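Local coordinates for enoyl-CoA hydratase/isomerase (Shewanella pealeana, PDB 4KPK), which belongs to the enoyl-CoA hydratase/isomerase (crotonase-like) family and probably acts as an isomerase on a coenzyme A thioester, at residues D157-N162 with Q213-I218; I138-G143 with D221-A226; V66-M71 with N121-L126; T29-L34 with E76-N81; F167-V172 with E202-Q207. All blocks are in the same frame, centred on the assembly; numbering follows the deposited sequence.

How the interactions relate
From the N terminus, helix 30-37 is met by the end of helix 65-80, closing the loop of interaction 4. Interaction 3 crosses it, opening on helix 65-80 before interaction 4 has closed and closing later on helix 113-132. The three remaining contacts lie later and nest. Interaction 2 is outermost, setting helix 222-235 on strand 137-141; inside it, interaction 1 adds the short strand 217-218 to the neighbouring strand 158-161; innermost, interaction 5 pairs strands 167-168 and 203-204 in a small separate sheet. Interactions 1 and 2 are joined by backbone bonds from I158 and I160 to T139 and V141, whereas A206 of interaction 5 packs on I215 and I218.

Interaction 1: D157-N162 with Q213-I218; sequences DIAIAN and QIIHDI
H216 lies along the start of strand 158-161, where 217-218 joins it in parallel as the outermost strand at this side of the crotonase-like core sheet. Its CB sits 3.5 Å from A159 O, the oxygen that also takes the nearly straight bond from the H216 backbone N (2.7 Å, 164°). With chi1 at -58°, CG turns beside the residue's own N and the ring is carried back along the partner strand. CD2 then reaches A159 N at 3.1 Å, an in-plane approach at the ring edge, and comes within 3.5 Å of I158 CA. At the tip, NE2 lies 3.2 Å from D157 O, but the angle is too poor for a hydrogen bond; NE2 has weak bonds to R192 of the second subunit and to a water near D157 O. Farther along, A161 N bonds D217 O at 3.1 Å. On one sheet face the I160 and D217 side chains run side by side, beneath helix 222-235; on the other, A161 CB meets I215 CD1 at 3.7 Å. The chemistry implies a division of labour: two good backbone hydrogen bonds hold the short strand in register, while the imidazole lies alongside the start of strand 158-161, its polar tip at the subunit interface.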
# COMPACT_ATOMS: atom_id res chain seq x y z
N ASP A 157 6.34 -12.64 -9.28
CA ASP A 157 5.67 -12.91 -8.02
C ASP A 157 6.71 -12.89 -6.83
O ASP A 157 6.37 -12.49 -5.70
CB ASP A 157 4.92 -14.23 -8.09
CG ASP A 157 3.79 -14.23 -9.16
OD1 ASP A 157 2.98 -13.27 -9.20
OD2 ASP A 157 3.70 -15.19 -9.97
N ILE A 158 7.93 -13.35 -7.12
CA ILE A 158 9.05 -13.43 -6.15
C ILE A 158 10.29 -12.90 -6.84
O ILE A 158 10.55 -13.26 -7.97
CB ILE A 158 9.33 -14.83 -5.61
CG1 ILE A 158 8.20 -15.28 -4.65
CG2 ILE A 158 10.59 -14.86 -4.76
CD1 ILE A 158 7.51 -16.52 -5.11
N ALA A 159 11.00 -12.01 -6.14
CA ALA A 159 12.26 -11.43 -6.57
C ALA A 159 13.33 -11.47 -5.43
O ALA A 159 13.08 -11.10 -4.23
CB ALA A 159 12.05 -10.00 -7.03
N ILE A 160 14.50 -11.94 -5.82
CA ILE A 160 15.67 -12.07 -4.92
C ILE A 160 16.81 -11.38 -5.61
O ILE A 160 16.97 -11.54 -6.83
CB ILE A 160 16.01 -13.55 -4.72
CG1 ILE A 160 14.74 -14.27 -4.37
CG2 ILE A 160 17.05 -13.73 -3.61
CD1 ILE A 160 14.84 -15.76 -4.45
N ALA A 161 17.50 -10.52 -4.90
CA ALA A 161 18.65 -9.82 -5.47
C ALA A 161 19.93 -10.09 -4.61
O ALA A 161 19.78 -10.50 -3.47
CB ALA A 161 18.39 -8.34 -5.55
N ASN A 162 21.14 -9.88 -5.19
CA ASN A 162 22.40 -9.94 -4.41
C ASN A 162 22.65 -8.61 -3.74
O ASN A 162 21.86 -7.68 -3.92
CB ASN A 162 23.61 -10.40 -5.24
CG ASN A 162 24.05 -9.40 -6.30
OD1 ASN A 162 23.55 -8.29 -6.43
ND2 ASN A 162 25.02 -9.83 -7.08
N GLN A 213 9.94 -3.38 -0.74
CA GLN A 213 9.34 -4.62 -1.21
C GLN A 213 9.48 -4.77 -2.69
O GLN A 213 8.82 -5.59 -3.26
CB GLN A 213 7.84 -4.79 -0.81
CG GLN A 213 7.60 -4.96 0.67
CD GLN A 213 6.15 -5.24 1.03
OE1 GLN A 213 5.49 -6.10 0.44
NE2 GLN A 213 5.65 -4.52 2.02
N ILE A 214 10.39 -4.04 -3.32
CA ILE A 214 10.77 -4.33 -4.72
C ILE A 214 11.34 -5.76 -4.81
O ILE A 214 11.09 -6.51 -5.78
CB ILE A 214 11.77 -3.25 -5.23
CG1 ILE A 214 11.08 -1.91 -5.45
CG2 ILE A 214 12.49 -3.71 -6.48
CD1 ILE A 214 10.02 -1.95 -6.55
N ILE A 215 12.09 -6.17 -3.75
CA ILE A 215 12.55 -7.54 -3.68
C ILE A 215 12.03 -8.14 -2.42
O ILE A 215 11.53 -7.40 -1.57
CB ILE A 215 14.04 -7.64 -3.84
CG1 ILE A 215 14.82 -7.04 -2.62
CG2 ILE A 215 14.44 -7.04 -5.17
CD1 ILE A 215 16.28 -6.80 -2.90
N HIS A 216 12.04 -9.47 -2.38
CA HIS A 216 11.59 -10.29 -1.23
C HIS A 216 12.75 -10.81 -0.38
O HIS A 216 12.57 -11.08 0.78
CB HIS A 216 10.73 -11.46 -1.72
CG HIS A 216 9.53 -11.02 -2.50
ND1 HIS A 216 8.36 -10.59 -1.89
CD2 HIS A 216 9.32 -10.87 -3.82
CE1 HIS A 216 7.49 -10.22 -2.82
NE2 HIS A 216 8.07 -10.35 -4.00
N ASP A 217 13.96 -10.90 -0.93
CA ASP A 217 15.10 -11.52 -0.20
C ASP A 217 16.41 -10.97 -0.78
O ASP A 217 16.45 -10.56 -1.95
CB ASP A 217 15.09 -13.06 -0.36
CG ASP A 217 16.06 -13.81 0.63
OD1 ASP A 217 16.17 -13.39 1.80
OD2 ASP A 217 16.70 -14.83 0.25
N ILE A 218 17.47 -10.96 0.02
CA ILE A 218 18.79 -10.59 -0.41
C ILE A 218 19.74 -11.75 -0.12
O ILE A 218 19.82 -12.23 1.02
CB ILE A 218 19.29 -9.36 0.36
CG1 ILE A 218 18.43 -8.09 0.14
CG2 ILE A 218 20.74 -9.06 -0.01
CD1 ILE A 218 18.90 -6.88 0.96
O HOH W 1 5.08 -10.43 -5.56

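Interaction 2: I138-G143 with D221-A226; sequences ITLVQG and DLDAAA
L140 and L222 are the chief partners where helix 222-235 lies on the central sheet, a helix-on-sheet packing within the crotonase-like fold. The segment axes run nearly antiparallel, 156° apart, and approach to 9.4 Å. The tight part centres on the two branches of L140. Its CG stands beside the backbone N and anti to the carbonyl carbon (chi1 -50°), which sends the forked end over the first turn of the helix: CD2 touches A226 CB at 3.8 Å, and CD1 lies 4.0 Å from the carbonyl oxygen of L222. The leucine of the helix answers in the opposite sense, reaching past L140 toward the end of the strand, where L222 CD1 rests 3.8 Å from Q142 CB and is also close to V141 O. Q142 contributes its CB, while its NE2 bonds the carbonyl oxygen of G93. L222 also touches I160, so that the helix bridges two adjacent strands.

Toward solvent the contact thins out. The side chain of D223 crosses that of L140 at about a right angle, with D223 OD1 no nearer than 4.2 Å to L140 CD1. At the exposed start of the helix D221 serves as the N-cap: its OD1 is met from above the carboxylate plane by A224 N, at 3.1 Å and almost straight, 176°.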
# COMPACT_ATOMS: atom_id res chain seq x y z
N ILE A 138 9.63 -16.33 -10.56
CA ILE A 138 10.71 -15.96 -9.60
C ILE A 138 11.74 -15.24 -10.46
O ILE A 138 12.20 -15.82 -11.43
CB ILE A 138 11.39 -17.22 -8.99
CG1 ILE A 138 10.31 -18.06 -8.31
CG2 ILE A 138 12.47 -16.85 -7.92
CD1 ILE A 138 10.72 -19.39 -7.84
N THR A 139 12.07 -14.00 -10.11
CA THR A 139 13.19 -13.28 -10.70
C THR A 139 14.43 -13.15 -9.74
O THR A 139 14.31 -12.75 -8.59
CB THR A 139 12.71 -11.92 -11.23
OG1 THR A 139 11.69 -12.17 -12.22
CG2 THR A 139 13.82 -11.08 -11.89
N LEU A 140 15.62 -13.51 -10.25
CA LEU A 140 16.91 -13.48 -9.54
C LEU A 140 17.81 -12.36 -10.10
O LEU A 140 18.25 -12.42 -11.22
CB LEU A 140 17.62 -14.80 -9.71
CG LEU A 140 16.89 -16.12 -9.42
CD1 LEU A 140 17.85 -17.31 -9.59
CD2 LEU A 140 16.32 -16.04 -8.02
N VAL A 141 18.07 -11.34 -9.31
CA VAL A 141 18.66 -10.11 -9.83
C VAL A 141 20.06 -9.87 -9.22
O VAL A 141 20.15 -9.73 -8.03
CB VAL A 141 17.80 -8.88 -9.48
CG1 VAL A 141 18.43 -7.61 -10.02
CG2 VAL A 141 16.35 -9.03 -9.98
N GLN A 142 21.10 -9.94 -10.04
CA GLN A 142 22.50 -9.63 -9.66
C GLN A 142 22.85 -8.25 -10.21
O GLN A 142 22.34 -7.84 -11.30
CB GLN A 142 23.48 -10.73 -10.17
CG GLN A 142 23.99 -10.64 -11.61
CD GLN A 142 22.93 -10.96 -12.71
OE1 GLN A 142 21.73 -11.04 -12.46
NE2 GLN A 142 23.40 -11.10 -13.94
N GLY A 143 23.67 -7.50 -9.46
CA GLY A 143 24.01 -6.10 -9.79
C GLY A 143 22.93 -5.16 -10.38
O GLY A 143 21.80 -5.07 -9.91
N ASP A 221 24.07 -15.77 -2.99
CA ASP A 221 23.95 -17.01 -3.69
C ASP A 221 22.52 -17.09 -4.13
O ASP A 221 21.68 -17.56 -3.39
CB ASP A 221 24.32 -18.16 -2.77
CG ASP A 221 24.44 -19.46 -3.51
OD1 ASP A 221 23.86 -19.67 -4.64
OD2 ASP A 221 25.18 -20.30 -2.98
N LEU A 222 22.26 -16.60 -5.35
CA LEU A 222 20.91 -16.49 -5.89
C LEU A 222 20.25 -17.87 -6.11
O LEU A 222 19.06 -18.02 -5.84
CB LEU A 222 20.94 -15.64 -7.18
CG LEU A 222 21.31 -14.18 -6.89
CD1 LEU A 222 21.69 -13.37 -8.13
CD2 LEU A 222 20.25 -13.51 -6.06
N ASP A 223 21.06 -18.86 -6.51
CA ASP A 223 20.62 -20.26 -6.73
C ASP A 223 20.19 -20.95 -5.42
O ASP A 223 19.11 -21.48 -5.33
CB ASP A 223 21.73 -21.09 -7.43
CG ASP A 223 21.79 -20.84 -8.94
OD1 ASP A 223 21.08 -19.95 -9.45
OD2 ASP A 223 22.56 -21.54 -9.63
N ALA A 224 21.02 -20.89 -4.39
CA ALA A 224 20.62 -21.35 -3.10
C ALA A 224 19.38 -20.60 -2.62
O ALA A 224 18.48 -21.19 -2.02
CB ALA A 224 21.75 -21.22 -2.09
N ALA A 225 19.31 -19.29 -2.85
CA ALA A 225 18.18 -18.51 -2.31
C ALA A 225 16.82 -18.91 -2.98
O ALA A 225 15.75 -18.84 -2.32
CB ALA A 225 18.43 -17.00 -2.44
N ALA A 226 16.89 -19.32 -4.26
CA ALA A 226 15.69 -19.65 -5.03
C ALA A 226 15.16 -21.04 -4.69
O ALA A 226 13.96 -21.31 -4.84
CB ALA A 226 15.93 -19.49 -6.53

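Interaction 3: V66-M71 with N121-L126; sequences VMISEM and NELARL
I68 rests on a flat group of the partner helix, the peptide carbonyl of E122: its CG2 branch lies 3.9 Å from E122 O and scarcely farther from E122 C. No ring takes part, and the rest of the contact is a meeting of branched aliphatic ends. The other arm of I68 carries CD1 toward two neighbouring leucine methyls, 3.5 Å from L123 CD1 and 4.0 Å from L126 CD2, crossing the L123 side chain at about a right angle. L126, with CG anti to its backbone N (chi1 176°), extends across to helix 65-80 and sets CD1 3.8 Å from the CB of M71, a selenomethionine. The extended remainder of M71 leads on to M52 and L54 of strand 49-54, tying the helix to the sheet. The segment axes are 36° apart and 9.6 Å at their closest. Such a contact between two helices of the crotonase-like fold has little directional chemistry: complementary shape and burial of methyl groups, rather than polar bonds across it, probably set how the helices sit.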
# COMPACT_ATOMS: atom_id res chain seq x y z
N VAL A 66 14.64 -6.16 -30.07
CA VAL A 66 14.86 -7.57 -30.21
C VAL A 66 14.73 -8.30 -28.85
O VAL A 66 14.01 -9.26 -28.78
CB VAL A 66 16.25 -7.82 -30.88
CG1 VAL A 66 16.63 -9.30 -30.82
CG2 VAL A 66 16.26 -7.32 -32.33
N MSE A 67 15.43 -7.86 -27.80
CA MSE A 67 15.27 -8.39 -26.44
C MSE A 67 13.82 -8.42 -26.02
O MSE A 67 13.37 -9.42 -25.50
CB MSE A 67 15.96 -7.51 -25.43
CG MSE A 67 15.79 -7.93 -23.98
SE MSE A 67 17.41 -8.94 -23.45
CE MSE A 67 18.69 -7.49 -23.42
N ILE A 68 13.12 -7.32 -26.22
CA ILE A 68 11.70 -7.19 -25.87
C ILE A 68 10.95 -8.32 -26.56
O ILE A 68 10.25 -9.09 -25.92
CB ILE A 68 11.08 -5.83 -26.30
CG1 ILE A 68 11.72 -4.62 -25.58
CG2 ILE A 68 9.58 -5.80 -26.12
CD1 ILE A 68 12.00 -4.86 -24.14
N SER A 69 11.19 -8.47 -27.86
CA SER A 69 10.41 -9.42 -28.64
C SER A 69 10.74 -10.86 -28.31
O SER A 69 9.86 -11.75 -28.19
CB SER A 69 10.57 -9.16 -30.15
OG SER A 69 10.45 -10.38 -30.86
N GLU A 70 12.04 -11.11 -28.10
CA GLU A 70 12.45 -12.44 -27.69
C GLU A 70 11.81 -12.82 -26.35
O GLU A 70 11.42 -13.95 -26.15
CB GLU A 70 13.98 -12.51 -27.65
CG GLU A 70 14.57 -12.40 -29.05
CD GLU A 70 15.98 -12.89 -29.18
OE1 GLU A 70 16.71 -13.01 -28.16
OE2 GLU A 70 16.38 -13.14 -30.32
N MSE A 71 11.68 -11.88 -25.44
CA MSE A 71 11.10 -12.17 -24.12
C MSE A 71 9.65 -12.52 -24.25
O MSE A 71 9.19 -13.46 -23.60
CB MSE A 71 11.33 -10.96 -23.21
CG MSE A 71 12.72 -11.07 -22.55
SE MSE A 71 13.02 -9.52 -21.38
CE MSE A 71 14.92 -9.74 -20.85
N ASN A 121 3.87 -0.01 -26.95
CA ASN A 121 2.85 -1.00 -26.80
C ASN A 121 3.43 -2.36 -26.76
O ASN A 121 2.91 -3.20 -26.06
CB ASN A 121 1.77 -1.01 -27.89
CG ASN A 121 0.76 0.12 -27.76
OD1 ASN A 121 0.42 0.58 -26.66
ND2 ASN A 121 0.22 0.55 -28.89
N GLU A 122 4.51 -2.62 -27.47
CA GLU A 122 5.19 -3.90 -27.33
C GLU A 122 5.82 -4.12 -25.95
O GLU A 122 5.75 -5.21 -25.42
CB GLU A 122 6.25 -4.11 -28.44
CG GLU A 122 5.55 -4.24 -29.78
CD GLU A 122 4.46 -5.32 -29.78
OE1 GLU A 122 4.81 -6.52 -29.93
OE2 GLU A 122 3.25 -4.98 -29.59
N LEU A 123 6.45 -3.07 -25.41
CA LEU A 123 7.02 -3.15 -24.06
C LEU A 123 5.86 -3.34 -23.10
O LEU A 123 5.95 -4.13 -22.13
CB LEU A 123 7.80 -1.89 -23.72
CG LEU A 123 8.54 -2.07 -22.38
CD1 LEU A 123 9.38 -3.31 -22.33
CD2 LEU A 123 9.35 -0.81 -22.03
N ALA A 124 4.72 -2.69 -23.40
CA ALA A 124 3.56 -2.85 -22.48
C ALA A 124 2.95 -4.25 -22.50
O ALA A 124 2.52 -4.78 -21.45
CB ALA A 124 2.51 -1.83 -22.72
N ARG A 125 2.92 -4.84 -23.70
CA ARG A 125 2.47 -6.22 -23.91
C ARG A 125 3.42 -7.20 -23.17
O ARG A 125 2.99 -8.14 -22.52
CB ARG A 125 2.44 -6.51 -25.42
CG ARG A 125 2.08 -7.93 -25.83
CD ARG A 125 2.09 -8.13 -27.38
NE ARG A 125 1.53 -9.43 -27.77
CZ ARG A 125 0.21 -9.74 -27.71
NH1 ARG A 125 -0.70 -8.88 -27.27
NH2 ARG A 125 -0.21 -10.94 -28.09
N LEU A 126 4.72 -7.00 -23.31
CA LEU A 126 5.71 -7.77 -22.47
C LEU A 126 5.39 -7.73 -20.94
O LEU A 126 5.19 -8.76 -20.34
CB LEU A 126 7.13 -7.27 -22.72
CG LEU A 126 8.23 -7.93 -21.84
CD1 LEU A 126 8.09 -9.43 -21.86
CD2 LEU A 126 9.62 -7.47 -22.19

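Interaction 4: T29-L34 with E76-N81; sequences TQTEIL and EHFKRN
T31 and H77 join two helices through a buried imidazole that has a hydroxyl in plane at its edge and a leucine methyl over a face. The helices form an antiparallel pair beside the sheet of the crotonase-like fold, their segment axes 174° apart and well separated at 11.6 Å, and the histidine spans that gap. With CG anti to the backbone N (chi1 177°) the ring reaches across from helix 65-80 and brings H77 NE2 within 2.8 Å of T31 OG1. The hydroxyl lies in the ring plane, which suits a hydrogen bond to NE2, and either atom could be the donor. Over one face sits L34 CD2, 4.0 Å from the ring centroid in a CH-pi contact, displaced toward CG. Q30 CB approaches the edge near CE1.

F78, next along the helix, takes the other branch of the threonine: T31 CG2 lies 4.0 Å from its CZ. T31 and F78 both also touch L45 of strand 41-46, which places the pair of helices against the edge strand of the sheet. The end of helix 65-80 is held by K135, whose NZ bonds the carbonyl oxygens of F78, K79 and N81. The start of helix 30-37 is closed by a capping box: E32 N gives a bond to T29 OG1 at 3.0 Å, and T29 N returns one to E32 OE1 at 2.8 Å.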
# COMPACT_ATOMS: atom_id res chain seq x y z
N THR A 29 14.16 -30.75 -28.43
CA THR A 29 12.86 -30.21 -28.04
C THR A 29 12.61 -28.81 -28.62
O THR A 29 13.53 -28.11 -29.09
CB THR A 29 12.77 -30.08 -26.51
OG1 THR A 29 13.79 -29.18 -26.07
CG2 THR A 29 12.96 -31.43 -25.84
N GLN A 30 11.34 -28.41 -28.58
CA GLN A 30 10.98 -27.06 -29.02
C GLN A 30 11.72 -25.97 -28.21
O GLN A 30 12.13 -24.95 -28.74
CB GLN A 30 9.47 -26.90 -28.95
CG GLN A 30 8.78 -27.76 -30.00
CD GLN A 30 9.00 -27.22 -31.41
OE1 GLN A 30 9.73 -27.78 -32.24
NE2 GLN A 30 8.42 -26.13 -31.66
N THR A 31 11.91 -26.23 -26.92
CA THR A 31 12.68 -25.32 -26.05
C THR A 31 14.17 -25.24 -26.49
O THR A 31 14.72 -24.15 -26.65
CB THR A 31 12.61 -25.81 -24.59
OG1 THR A 31 11.23 -25.87 -24.21
CG2 THR A 31 13.41 -24.89 -23.67
N GLU A 32 14.80 -26.38 -26.64
CA GLU A 32 16.18 -26.45 -27.18
C GLU A 32 16.29 -25.74 -28.54
O GLU A 32 17.25 -25.03 -28.79
CB GLU A 32 16.61 -27.90 -27.26
CG GLU A 32 16.75 -28.55 -25.89
CD GLU A 32 17.00 -30.06 -25.98
OE1 GLU A 32 16.51 -30.76 -26.92
OE2 GLU A 32 17.72 -30.56 -25.11
N ILE A 33 15.27 -25.83 -29.39
CA ILE A 33 15.33 -25.15 -30.69
C ILE A 33 15.20 -23.66 -30.48
O ILE A 33 15.91 -22.86 -31.08
CB ILE A 33 14.25 -25.66 -31.67
CG1 ILE A 33 14.59 -27.07 -32.15
CG2 ILE A 33 14.10 -24.73 -32.87
CD1 ILE A 33 13.36 -27.86 -32.65
N LEU A 34 14.28 -23.27 -29.62
CA LEU A 34 14.10 -21.86 -29.37
C LEU A 34 15.41 -21.30 -28.74
O LEU A 34 16.00 -20.35 -29.24
CB LEU A 34 12.86 -21.66 -28.50
CG LEU A 34 12.40 -20.25 -28.13
CD1 LEU A 34 12.25 -19.31 -29.32
CD2 LEU A 34 11.09 -20.39 -27.37
N GLU A 76 5.40 -16.68 -24.30
CA GLU A 76 4.29 -17.39 -24.98
C GLU A 76 4.67 -18.87 -25.07
O GLU A 76 3.85 -19.72 -24.79
CB GLU A 76 3.95 -16.80 -26.34
CG GLU A 76 3.28 -17.79 -27.29
CD GLU A 76 1.88 -18.33 -26.89
OE1 GLU A 76 1.58 -18.62 -25.69
OE2 GLU A 76 1.05 -18.52 -27.83
N HIS A 77 5.93 -19.18 -25.35
CA HIS A 77 6.36 -20.57 -25.35
C HIS A 77 6.05 -21.33 -24.04
O HIS A 77 5.45 -22.40 -24.06
CB HIS A 77 7.83 -20.64 -25.66
CG HIS A 77 8.38 -22.01 -25.61
ND1 HIS A 77 8.10 -22.95 -26.56
CD2 HIS A 77 9.23 -22.59 -24.72
CE1 HIS A 77 8.73 -24.07 -26.27
NE2 HIS A 77 9.41 -23.89 -25.15
N PHE A 78 6.38 -20.75 -22.90
CA PHE A 78 6.24 -21.49 -21.64
C PHE A 78 4.80 -21.46 -21.07
O PHE A 78 4.37 -22.35 -20.34
CB PHE A 78 7.27 -21.00 -20.61
CG PHE A 78 8.69 -21.52 -20.85
CD1 PHE A 78 8.95 -22.88 -20.99
CD2 PHE A 78 9.79 -20.64 -20.89
CE1 PHE A 78 10.23 -23.36 -21.21
CE2 PHE A 78 11.09 -21.12 -21.08
CZ PHE A 78 11.31 -22.48 -21.25
N LYS A 79 4.03 -20.43 -21.41
CA LYS A 79 2.66 -20.41 -21.03
C LYS A 79 1.93 -21.63 -21.63
O LYS A 79 1.18 -22.26 -20.93
CB LYS A 79 1.98 -19.13 -21.48
CG LYS A 79 0.53 -19.15 -21.06
CD LYS A 79 -0.21 -17.87 -21.41
CE LYS A 79 -1.70 -18.12 -21.19
NZ LYS A 79 -2.46 -16.85 -21.08
N ARG A 80 2.17 -21.93 -22.91
CA ARG A 80 1.57 -23.10 -23.61
C ARG A 80 1.97 -24.45 -22.97
O ARG A 80 1.13 -25.35 -22.80
CB ARG A 80 2.05 -23.15 -25.07
CG ARG A 80 1.64 -21.98 -25.95
CD ARG A 80 1.99 -22.24 -27.42
NE ARG A 80 3.42 -22.54 -27.67
CZ ARG A 80 4.32 -21.75 -28.30
NH1 ARG A 80 3.99 -20.55 -28.76
NH2 ARG A 80 5.57 -22.16 -28.44
N ASN A 81 3.26 -24.53 -22.63
CA ASN A 81 3.92 -25.74 -22.19
C ASN A 81 3.35 -26.32 -20.91
O ASN A 81 3.33 -25.66 -19.89
CB ASN A 81 5.39 -25.43 -21.98
CG ASN A 81 6.24 -26.65 -22.05
OD1 ASN A 81 6.11 -27.56 -21.24
ND2 ASN A 81 7.12 -26.68 -23.00

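Interaction 5: F167-V172 with E202-Q207; sequences FCLSEV and ERFDAQ
F167 O takes a short, fairly straight bond from F204 N (2.7 Å, 161°), with R203 CA adding a CH...O contact at 3.2 Å on the same side. The return bond, F167 N to F204 O at 3.0 Å, completes a hydrogen-bonded antiparallel pair, the heart of this small two-stranded sheet, which links the chain after strand 158-161 to that before helix 206-212. Both phenylalanines lie on the same face. F204 has chi1 at 63°, which brings its ring over F167 across the pair, and F167 CB sits 3.5 Å from the ring centroid, above the face. The two rings are near parallel, at 23°, but slid so far apart that they barely overlap. Y197 of helix 191-200 meets the F204 ring, and L150 packs on F167. Where the strands part, a water bridges them, donating to E202 O at 2.6 Å and accepting from L169 N. What joins the strands is thus one reciprocal pair of backbone hydrogen bonds, supplemented by a water bridge and CH-pi packing.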
# COMPACT_ATOMS: atom_id res chain seq x y z
N PHE A 167 19.38 -0.05 -8.31
CA PHE A 167 18.11 0.36 -8.95
C PHE A 167 18.05 1.87 -9.12
O PHE A 167 18.64 2.62 -8.34
CB PHE A 167 16.89 -0.12 -8.14
CG PHE A 167 16.98 -1.55 -7.78
CD1 PHE A 167 16.48 -2.53 -8.61
CD2 PHE A 167 17.65 -1.92 -6.60
CE1 PHE A 167 16.63 -3.87 -8.26
CE2 PHE A 167 17.78 -3.22 -6.25
CZ PHE A 167 17.30 -4.21 -7.08
N CYS A 168 17.28 2.30 -10.11
CA CYS A 168 17.30 3.68 -10.54
C CYS A 168 16.11 3.85 -11.49
O CYS A 168 15.99 3.10 -12.47
CB CYS A 168 18.61 3.96 -11.32
SG CYS A 168 19.05 5.67 -11.55
N LEU A 169 15.25 4.82 -11.23
CA LEU A 169 14.24 5.26 -12.25
C LEU A 169 14.68 6.59 -12.90
O LEU A 169 14.31 7.69 -12.44
CB LEU A 169 12.89 5.43 -11.58
CG LEU A 169 12.28 4.14 -11.04
CD1 LEU A 169 11.82 4.28 -9.59
CD2 LEU A 169 11.15 3.70 -12.00
N SER A 170 15.43 6.48 -14.00
CA SER A 170 16.25 7.56 -14.58
C SER A 170 15.57 8.44 -15.64
O SER A 170 16.19 9.41 -16.11
CB SER A 170 17.44 6.93 -15.34
OG SER A 170 18.11 6.00 -14.56
N GLU A 171 14.38 8.05 -16.09
CA GLU A 171 13.78 8.66 -17.27
C GLU A 171 13.73 10.16 -17.25
O GLU A 171 14.02 10.77 -18.27
CB GLU A 171 12.36 8.15 -17.48
CG GLU A 171 12.29 6.83 -18.21
CD GLU A 171 12.77 5.64 -17.39
OE1 GLU A 171 12.96 5.75 -16.14
OE2 GLU A 171 12.90 4.60 -18.04
N VAL A 172 13.36 10.77 -16.10
CA VAL A 172 13.24 12.24 -16.05
C VAL A 172 14.59 12.93 -16.23
O VAL A 172 14.59 14.13 -16.50
CB VAL A 172 12.51 12.81 -14.79
CG1 VAL A 172 11.09 12.28 -14.73
CG2 VAL A 172 13.26 12.55 -13.46
N GLU A 202 17.10 9.10 -8.25
CA GLU A 202 18.23 8.63 -7.49
C GLU A 202 18.39 7.13 -7.57
O GLU A 202 17.43 6.37 -7.80
CB GLU A 202 18.16 9.11 -6.04
CG GLU A 202 17.04 8.49 -5.24
CD GLU A 202 16.70 9.33 -4.02
OE1 GLU A 202 17.47 9.26 -2.99
OE2 GLU A 202 15.67 10.03 -4.08
N ARG A 203 19.64 6.71 -7.37
CA ARG A 203 19.99 5.31 -7.29
C ARG A 203 19.54 4.84 -5.93
O ARG A 203 19.54 5.62 -5.00
CB ARG A 203 21.52 5.13 -7.44
CG ARG A 203 21.86 4.01 -8.42
CD ARG A 203 23.38 3.94 -8.65
NE ARG A 203 23.81 5.12 -9.39
CZ ARG A 203 24.01 5.16 -10.70
NH1 ARG A 203 23.86 4.08 -11.45
NH2 ARG A 203 24.38 6.30 -11.27
N PHE A 204 19.14 3.57 -5.83
CA PHE A 204 18.89 2.95 -4.53
C PHE A 204 19.42 1.52 -4.49
O PHE A 204 19.72 0.96 -5.55
CB PHE A 204 17.45 3.10 -4.04
CG PHE A 204 16.40 2.44 -4.91
CD1 PHE A 204 15.75 3.16 -5.88
CD2 PHE A 204 15.98 1.16 -4.63
CE1 PHE A 204 14.72 2.59 -6.63
CE2 PHE A 204 14.98 0.56 -5.38
CZ PHE A 204 14.34 1.28 -6.39
N ASP A 205 19.69 1.03 -3.28
CA ASP A 205 20.42 -0.20 -3.09
C ASP A 205 19.51 -1.36 -2.71
O ASP A 205 18.30 -1.23 -2.68
CB ASP A 205 21.65 -0.04 -2.12
CG ASP A 205 21.28 0.19 -0.66
OD1 ASP A 205 20.15 -0.08 -0.21
OD2 ASP A 205 22.17 0.64 0.09
N ALA A 206 20.12 -2.51 -2.49
CA ALA A 206 19.44 -3.74 -2.27
C ALA A 206 18.59 -3.64 -1.02
O ALA A 206 17.46 -4.13 -0.99
CB ALA A 206 20.47 -4.86 -2.10
N GLN A 207 19.15 -3.06 0.03
CA GLN A 207 18.47 -3.06 1.30
C GLN A 207 17.22 -2.20 1.20
O GLN A 207 16.19 -2.53 1.74
CB GLN A 207 19.41 -2.49 2.37
CG GLN A 207 18.75 -2.32 3.71
CD GLN A 207 18.15 -3.61 4.24
OE1 GLN A 207 18.74 -4.69 4.12
NE2 GLN A 207 16.95 -3.50 4.85
O HOH W 2 15.05 6.29 -8.91